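Local coordinates for protein PML (Homo sapiens, PDB 6IMQ) that probably helps to build PML nuclear bodies by oligomerising through its zinc-binding B1-box, a step linked to leukemogenesis, at residues E17-W22 / E27-A32. Numbering follows the deposited sequence.
Sequences ESADFW and EQLLCA. With ZN (zinc ion), chain H.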
ATOM      1  N   GLU B  17      -4.128  15.863   7.953  1.00 33.14           N
ATOM      2  CA  GLU B  17      -4.284  15.779   6.510  1.00 37.28           C
ATOM      3  C   GLU B  17      -4.849  14.426   6.099  1.00 34.14           C
ATOM      4  O   GLU B  17      -4.823  13.454   6.857  1.00 28.97           O
ATOM      5  CB  GLU B  17      -2.942  16.029   5.821  1.00 50.28           C
ATOM      6  CG  GLU B  17      -2.480  17.490   5.881  1.00 66.83           C
ATOM      7  CD  GLU B  17      -3.043  18.326   4.744  1.00 82.25           C
ATOM      8  OE1 GLU B  17      -3.208  17.781   3.631  1.00 86.66           O
ATOM      9  OE2 GLU B  17      -3.322  19.524   4.956  1.00 88.15           O
ATOM     10  N   SER B  18      -5.403  14.388   4.891  1.00 37.20           N
ATOM     11  CA  SER B  18      -5.997  13.168   4.370  1.00 41.31           C
ATOM     12  C   SER B  18      -4.940  12.092   4.180  1.00 34.05           C
ATOM     13  O   SER B  18      -3.841  12.350   3.680  1.00 31.35           O
ATOM     14  CB  SER B  18      -6.711  13.452   3.050  1.00 50.52           C
ATOM     15  OG  SER B  18      -5.965  13.015   1.929  1.00 55.62           O
ATOM     16  N   ALA B  19      -5.275  10.880   4.605  1.00 32.88           N
ATOM     17  CA  ALA B  19      -4.341   9.771   4.516  1.00 31.13           C
ATOM     18  C   ALA B  19      -4.098   9.389   3.061  1.00 31.93           C
ATOM     19  O   ALA B  19      -4.967   9.536   2.195  1.00 32.09           O
ATOM     20  CB  ALA B  19      -4.855   8.560   5.298  1.00 29.20           C
ATOM     21  N   ASP B  20      -2.883   8.921   2.796  1.00 30.44           N
ATOM     22  CA  ASP B  20      -2.521   8.451   1.467  1.00 31.29           C
ATOM     23  C   ASP B  20      -1.766   7.137   1.491  1.00 22.48           C
ATOM     24  O   ASP B  20      -1.604   6.521   0.434  1.00 19.39           O
ATOM     25  CB  ASP B  20      -1.671   9.495   0.741  1.00 44.15           C
ATOM     26  CG  ASP B  20      -2.444  10.752   0.423  1.00 55.42           C
ATOM     27  OD1 ASP B  20      -3.626  10.652   0.030  1.00 54.82           O
ATOM     28  OD2 ASP B  20      -1.858  11.842   0.569  1.00 65.14           O
ATOM     29  N   PHE B  21      -1.298   6.692   2.651  1.00 19.09           N
ATOM     30  CA  PHE B  21      -0.490   5.499   2.762  1.00 17.61           C
ATOM     31  C   PHE B  21      -0.926   4.707   3.978  1.00 18.59           C
ATOM     32  O   PHE B  21      -1.491   5.237   4.936  1.00 18.72           O
ATOM     33  CB  PHE B  21       0.997   5.838   2.848  1.00 20.06           C
ATOM     34  CG  PHE B  21       1.522   6.469   1.614  1.00 25.76           C
ATOM     35  CD1 PHE B  21       1.380   7.826   1.395  1.00 29.44           C
ATOM     36  CD2 PHE B  21       2.137   5.693   0.651  1.00 31.95           C
ATOM     37  CE1 PHE B  21       1.859   8.403   0.240  1.00 35.11           C
ATOM     38  CE2 PHE B  21       2.619   6.256  -0.505  1.00 36.05           C
ATOM     39  CZ  PHE B  21       2.480   7.614  -0.719  1.00 37.50           C
ATOM     40  N   TRP B  22      -0.698   3.408   3.884  1.00 19.05           N
ATOM     41  CA  TRP B  22      -0.950   2.461   4.956  1.00 22.60           C
ATOM     42  C   TRP B  22       0.354   1.726   5.195  1.00 24.44           C
ATOM     43  O   TRP B  22       0.960   1.205   4.251  1.00 26.20           O
ATOM     44  CB  TRP B  22      -2.065   1.488   4.593  1.00 24.55           C
ATOM     45  CG  TRP B  22      -2.222   0.332   5.542  1.00 26.75           C
ATOM     46  CD1 TRP B  22      -1.846  -0.958   5.320  1.00 29.65           C
ATOM     47  CD2 TRP B  22      -2.814   0.357   6.848  1.00 25.07           C
ATOM     48  NE1 TRP B  22      -2.166  -1.742   6.402  1.00 28.71           N
ATOM     49  CE2 TRP B  22      -2.764  -0.958   7.354  1.00 26.32           C
ATOM     50  CE3 TRP B  22      -3.383   1.360   7.634  1.00 26.81           C
ATOM     51  CZ2 TRP B  22      -3.253  -1.292   8.614  1.00 25.82           C
ATOM     52  CZ3 TRP B  22      -3.872   1.026   8.884  1.00 27.83           C
ATOM     53  CH2 TRP B  22      -3.806  -0.289   9.360  1.00 27.86           C
ATOM     54  N   GLU B  27       0.831  -0.415  11.217  1.00 35.79           N
ATOM     55  CA  GLU B  27      -0.635  -0.569  11.227  1.00 40.66           C
ATOM     56  C   GLU B  27      -1.327   0.796  11.271  1.00 29.66           C
ATOM     57  O   GLU B  27      -2.375   0.967  11.899  1.00 25.16           O
ATOM     58  CB  GLU B  27      -1.088  -1.459  12.390  1.00 61.33           C
ATOM     59  CG  GLU B  27      -1.559  -0.718  13.656  1.00 78.53           C
ATOM     60  CD  GLU B  27      -1.320  -1.508  14.944  1.00 92.40           C
ATOM     61  OE1 GLU B  27      -0.149  -1.838  15.223  1.00 97.46           O
ATOM     62  OE2 GLU B  27      -2.295  -1.790  15.679  1.00 97.57           O
ATOM     63  N   GLN B  28      -0.748   1.775  10.583  1.00 26.63           N
ATOM     64  CA  GLN B  28      -1.205   3.148  10.701  1.00 29.75           C
ATOM     65  C   GLN B  28      -1.364   3.809   9.341  1.00 25.37           C
ATOM     66  O   GLN B  28      -0.712   3.441   8.359  1.00 24.29           O
ATOM     67  CB  GLN B  28      -0.241   3.997  11.542  1.00 40.69           C
ATOM     68  CG  GLN B  28      -0.471   3.935  13.021  1.00 53.78           C
ATOM     69  CD  GLN B  28       0.613   4.649  13.800  1.00 62.94           C
ATOM     70  OE1 GLN B  28       1.423   5.381  13.234  1.00 62.52           O
ATOM     71  NE2 GLN B  28       0.641   4.429  15.106  1.00 69.41           N
ATOM     72  N   LEU B  29      -2.233   4.815   9.312  1.00 23.70           N
ATOM     73  CA  LEU B  29      -2.460   5.643   8.138  1.00 23.44           C
ATOM     74  C   LEU B  29      -1.585   6.886   8.174  1.00 20.65           C
ATOM     75  O   LEU B  29      -1.415   7.508   9.230  1.00 19.66           O
ATOM     76  CB  LEU B  29      -3.927   6.060   8.070  1.00 26.24           C
ATOM     77  CG  LEU B  29      -4.959   4.959   7.820  1.00 27.46           C
ATOM     78  CD1 LEU B  29      -6.353   5.447   8.185  1.00 30.47           C
ATOM     79  CD2 LEU B  29      -4.878   4.532   6.372  1.00 23.99           C
ATOM     80  N   LEU B  30      -1.048   7.264   7.011  1.00 19.71           N
ATOM     81  CA  LEU B  30      -0.179   8.428   6.934  1.00 22.23           C
ATOM     82  C   LEU B  30      -0.474   9.259   5.695  1.00 22.18           C
ATOM     83  O   LEU B  30      -0.811   8.732   4.631  1.00 21.06           O
ATOM     84  CB  LEU B  30       1.300   8.029   6.913  1.00 21.57           C
ATOM     85  CG  LEU B  30       1.831   7.291   8.134  1.00 26.21           C
ATOM     86  CD1 LEU B  30       3.208   6.729   7.826  1.00 27.61           C
ATOM     87  CD2 LEU B  30       1.875   8.217   9.327  1.00 29.27           C
ATOM     88  N   CYS B  31      -0.350  10.578   5.846  1.00 23.29           N
ATOM     89  CA  CYS B  31      -0.364  11.454   4.686  1.00 23.90           C
ATOM     90  C   CYS B  31       0.973  11.337   3.951  1.00 24.07           C
ATOM     91  O   CYS B  31       1.941  10.764   4.458  1.00 19.02           O
ATOM     92  CB  CYS B  31      -0.635  12.900   5.093  1.00 27.40           C
ATOM     93  SG  CYS B  31       0.716  13.763   5.924  1.00 27.18           S
ATOM     94  N   ALA B  32       1.026  11.899   2.742  1.00 27.03           N
ATOM     95  CA  ALA B  32       2.239  11.806   1.937  1.00 31.55           C
ATOM     96  C   ALA B  32       3.438  12.388   2.683  1.00 28.91           C
ATOM     97  O   ALA B  32       4.505  11.771   2.746  1.00 25.73           O
ATOM     98  CB  ALA B  32       2.031  12.519   0.600  1.00 38.22           C
TER
HETATM   99 ZN    ZN H 202       0.510  13.562   8.172  1.00 37.74          ZN
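The indole of W22 lies against the backbone of E27 and Q28: CH2 of W22 comes within 3.2 Å of O of E27, and N of Q28 sits over one ring face near its rim. CG of W22 stands anti to its N (chi1 170°), which lets the six-membered ring reach the E27-Q28 backbone; CD2 of L29 meets the ring edge at CE3 of W22, 3.7 Å away. Alongside, CB of A19 rests on CB of L29 at 3.8 Å, closing the tight side of the hairpin. The opposite face holds F21, whose CE1 lies 3.8 Å from CA of A32 and whose ring stacks on F35 of helix 32-41. Between the faces, a classic beta bulge sets D20 and F21 against L30: O of L30 accepts from N of D20 at 2.8 Å and from N of F21 at 2.9 Å. Packing thins toward the ends, where the side chains of E17, E27 and Q28 are exposed. Were W22 replaced by an alanine, the E27-Q28 backbone would probably lose its cover and O of D7 of the second subunit its indole donor. SG of C31 binds zinc at 2.3 Å with C12, C15 and C34; the chemistry thus implies a B-box hairpin fixed by metal at one end and, through the W22 indole, engaged with the second subunit, consistent with B1-box oligomerisation.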